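Local structure of SnoaL-like domain-containing protein (Burkholderia xenovorans LB400, 3FGY) at residues N7-F15 / I107-I117. The protein is of unknown function but has an NTF2-like, SnoaL-like fold, whose cone-shaped interior in relatives often holds a small-molecule pocket. Residues are numbered along the deposited sequence; the frame is centred on the assembly and turned at random.
Sequences NVQIVKDFF and ITVRKSKVTSI
Helix 5-20 of the NTF2-like fold crosses the hairpin of strands 98-110 and 113-120, with Ile10, Val11 and Phe14 resting on Val109, Ile107, Val114 and Ile117. The crossing is steep: the axis of 7-15 makes 84° with that of 113-117, 8.6 Å away at closest approach. Val11 splits its two methyls. Val11 CG1, anti to the backbone N (chi1 171°), meets Ile107 CD1 tip to tip at 3.7 Å, while Val11 CG2 lies on Val109 CG2. Phe14 also has CG anti to its N, which lays the ring against Val114 and Ile117 of strand 113-117; there Val114 CG1 sits over one ring face, and Phe14 CZ lies 3.6 Å from Ile117 CD1. Ile10 reaches the type I' turn from Arg110 to Lys113, its CD1 lying 3.3 Å from Ser112 CA and beside Val109 CG1, while the Ile10 and Val114 side chains run past each other in opposite directions.

Near Asn7, water-mediated links add to the apolar packing. Asn7 runs past Val109, and two waters link its amide to the hairpin backbone: one accepts from ND2 and donates to Val109 O, the other donates to OD1 and accepts from Ser112 N. Both ends of the amide are thus engaged, which should restrain its rotation. Within the hairpin, Thr115 and Ser116 both face Thr108, forming a classic beta bulge. Val11 and Phe15 also touch Phe75 and Val84, extending the apolar layer onto strands 81-92 and 65-78, the next two across the sheet. An N-terminal helix laid across a curved mixed sheet, with mainly apolar side chains at the interface, is characteristic of the NTF2-like alpha+beta cone.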
# COMPACT_ATOMS: atom_id res chain seq x y z
N ASN A 7 -17.73 10.23 -0.51
CA ASN A 7 -16.68 9.51 -1.26
C ASN A 7 -16.52 8.07 -0.80
O ASN A 7 -16.34 7.16 -1.62
CB ASN A 7 -15.33 10.22 -1.17
CG ASN A 7 -15.32 11.50 -1.94
OD1 ASN A 7 -16.26 11.79 -2.67
ND2 ASN A 7 -14.25 12.29 -1.79
N VAL A 8 -16.58 7.85 0.51
CA VAL A 8 -16.46 6.50 1.05
C VAL A 8 -17.64 5.63 0.58
O VAL A 8 -17.45 4.47 0.22
CB VAL A 8 -16.35 6.49 2.59
CG1 VAL A 8 -16.54 5.07 3.13
CG2 VAL A 8 -15.01 7.07 3.03
N GLN A 9 -18.85 6.20 0.56
CA GLN A 9 -19.99 5.44 0.08
C GLN A 9 -19.86 5.08 -1.41
O GLN A 9 -20.20 3.97 -1.80
CB GLN A 9 -21.29 6.19 0.32
CG GLN A 9 -22.53 5.36 0.02
CD GLN A 9 -22.57 4.09 0.85
OE1 GLN A 9 -22.68 4.15 2.08
NE2 GLN A 9 -22.45 2.94 0.19
N ILE A 10 -19.35 6.01 -2.21
CA ILE A 10 -19.06 5.73 -3.64
C ILE A 10 -18.07 4.60 -3.82
O ILE A 10 -18.25 3.72 -4.66
CB ILE A 10 -18.51 6.98 -4.36
CG1 ILE A 10 -19.60 8.03 -4.50
CG2 ILE A 10 -17.96 6.62 -5.73
CD1 ILE A 10 -19.07 9.42 -4.76
N VAL A 11 -17.01 4.61 -3.02
CA VAL A 11 -16.02 3.55 -3.09
C VAL A 11 -16.66 2.23 -2.65
O VAL A 11 -16.48 1.21 -3.31
CB VAL A 11 -14.76 3.90 -2.29
CG1 VAL A 11 -13.85 2.69 -2.20
CG2 VAL A 11 -14.04 5.08 -2.94
N LYS A 12 -17.43 2.25 -1.57
CA LYS A 12 -18.21 1.08 -1.16
C LYS A 12 -19.20 0.61 -2.27
O LYS A 12 -19.33 -0.59 -2.50
CB LYS A 12 -18.95 1.35 0.17
CG LYS A 12 -17.99 1.47 1.36
CD LYS A 12 -18.72 1.74 2.67
CE LYS A 12 -17.75 1.75 3.85
NZ LYS A 12 -18.36 2.27 5.12
N ASP A 13 -19.85 1.55 -2.96
CA ASP A 13 -20.73 1.24 -4.11
C ASP A 13 -19.94 0.63 -5.29
O ASP A 13 -20.49 -0.14 -6.08
CB ASP A 13 -21.44 2.50 -4.63
CG ASP A 13 -22.50 3.03 -3.68
OD1 ASP A 13 -22.91 2.29 -2.76
OD2 ASP A 13 -22.91 4.20 -3.87
N PHE A 14 -18.66 1.00 -5.39
CA PHE A 14 -17.78 0.57 -6.48
C PHE A 14 -17.54 -0.93 -6.38
O PHE A 14 -17.81 -1.68 -7.33
CB PHE A 14 -16.47 1.37 -6.42
CG PHE A 14 -15.47 1.01 -7.48
CD1 PHE A 14 -15.63 1.43 -8.79
CD2 PHE A 14 -14.33 0.29 -7.15
CE1 PHE A 14 -14.69 1.10 -9.76
CE2 PHE A 14 -13.39 -0.03 -8.12
CZ PHE A 14 -13.57 0.37 -9.41
N PHE A 15 -17.08 -1.37 -5.21
CA PHE A 15 -17.01 -2.79 -4.88
C PHE A 15 -18.39 -3.47 -4.78
O PHE A 15 -18.51 -4.68 -4.99
CB PHE A 15 -16.30 -2.99 -3.54
CG PHE A 15 -15.02 -2.22 -3.41
CD1 PHE A 15 -14.17 -2.04 -4.50
CD2 PHE A 15 -14.65 -1.69 -2.17
CE1 PHE A 15 -12.98 -1.32 -4.36
CE2 PHE A 15 -13.46 -0.98 -2.03
CZ PHE A 15 -12.62 -0.80 -3.12
N ILE A 107 -7.39 5.31 -3.80
CA ILE A 107 -8.44 5.74 -4.72
C ILE A 107 -8.62 7.26 -4.65
O ILE A 107 -8.56 7.85 -3.57
CB ILE A 107 -9.76 4.99 -4.45
CG1 ILE A 107 -9.53 3.47 -4.54
CG2 ILE A 107 -10.84 5.43 -5.42
CD1 ILE A 107 -10.71 2.64 -4.21
N THR A 108 -8.85 7.86 -5.81
CA THR A 108 -9.23 9.27 -5.93
C THR A 108 -10.65 9.31 -6.50
O THR A 108 -10.95 8.63 -7.49
CB THR A 108 -8.28 10.05 -6.85
OG1 THR A 108 -6.94 9.93 -6.36
CG2 THR A 108 -8.69 11.53 -6.93
N VAL A 109 -11.52 10.07 -5.83
CA VAL A 109 -12.90 10.25 -6.25
C VAL A 109 -13.07 11.72 -6.59
O VAL A 109 -12.68 12.59 -5.80
CB VAL A 109 -13.88 9.92 -5.12
CG1 VAL A 109 -15.35 10.19 -5.58
CG2 VAL A 109 -13.64 8.50 -4.61
N ARG A 110 -13.63 11.97 -7.77
CA ARG A 110 -13.97 13.33 -8.23
C ARG A 110 -15.32 13.31 -8.92
O ARG A 110 -15.63 12.37 -9.66
CB ARG A 110 -12.92 13.83 -9.21
CG ARG A 110 -11.58 14.11 -8.59
CD ARG A 110 -10.54 14.43 -9.65
NE ARG A 110 -9.27 14.78 -9.03
CZ ARG A 110 -8.09 14.64 -9.61
NH1 ARG A 110 -7.98 14.18 -10.86
NH2 ARG A 110 -6.98 14.97 -8.95
N LYS A 111 -16.13 14.34 -8.69
CA LYS A 111 -17.45 14.43 -9.31
C LYS A 111 -18.25 13.15 -9.06
O LYS A 111 -18.95 12.65 -9.96
CB LYS A 111 -17.32 14.69 -10.83
CG LYS A 111 -16.44 15.89 -11.21
CD LYS A 111 -17.24 17.16 -11.43
N SER A 112 -18.10 12.59 -7.87
CA SER A 112 -18.88 11.44 -7.42
C SER A 112 -18.57 10.14 -8.19
O SER A 112 -19.34 9.17 -8.13
CB SER A 112 -20.38 11.76 -7.48
OG SER A 112 -20.63 12.98 -6.80
N LYS A 113 -17.41 10.12 -8.86
CA LYS A 113 -16.97 8.97 -9.64
C LYS A 113 -15.55 8.58 -9.21
O LYS A 113 -14.70 9.45 -8.97
CB LYS A 113 -16.92 9.33 -11.12
CG LYS A 113 -18.23 9.78 -11.72
CD LYS A 113 -19.10 8.61 -12.16
CE LYS A 113 -20.30 9.11 -12.96
NZ LYS A 113 -21.03 7.99 -13.64
N VAL A 114 -15.29 7.29 -9.14
CA VAL A 114 -13.93 6.81 -8.98
C VAL A 114 -13.13 7.13 -10.24
O VAL A 114 -13.51 6.75 -11.35
CB VAL A 114 -13.90 5.30 -8.72
CG1 VAL A 114 -12.44 4.81 -8.66
CG2 VAL A 114 -14.66 4.97 -7.42
N THR A 115 -12.03 7.88 -10.06
CA THR A 115 -11.23 8.35 -11.19
C THR A 115 -9.85 7.71 -11.31
O THR A 115 -9.36 7.54 -12.42
CB THR A 115 -11.07 9.89 -11.15
OG1 THR A 115 -10.23 10.29 -10.04
CG2 THR A 115 -12.45 10.56 -11.04
N SER A 116 -9.22 7.37 -10.18
CA SER A 116 -7.89 6.74 -10.20
C SER A 116 -7.82 5.73 -9.09
O SER A 116 -8.30 6.00 -7.97
CB SER A 116 -6.79 7.78 -9.97
OG SER A 116 -6.79 8.76 -11.00
N ILE A 117 -7.24 4.59 -9.40
CA ILE A 117 -6.96 3.54 -8.43
C ILE A 117 -5.52 3.13 -8.65
O ILE A 117 -5.09 2.93 -9.78
CB ILE A 117 -7.86 2.31 -8.69
CG1 ILE A 117 -9.34 2.68 -8.58
CG2 ILE A 117 -7.49 1.10 -7.79
CD1 ILE A 117 -10.25 1.64 -9.15
O HOH W 1 -14.19 14.27 -4.34
O HOH W 2 -17.04 13.20 -5.19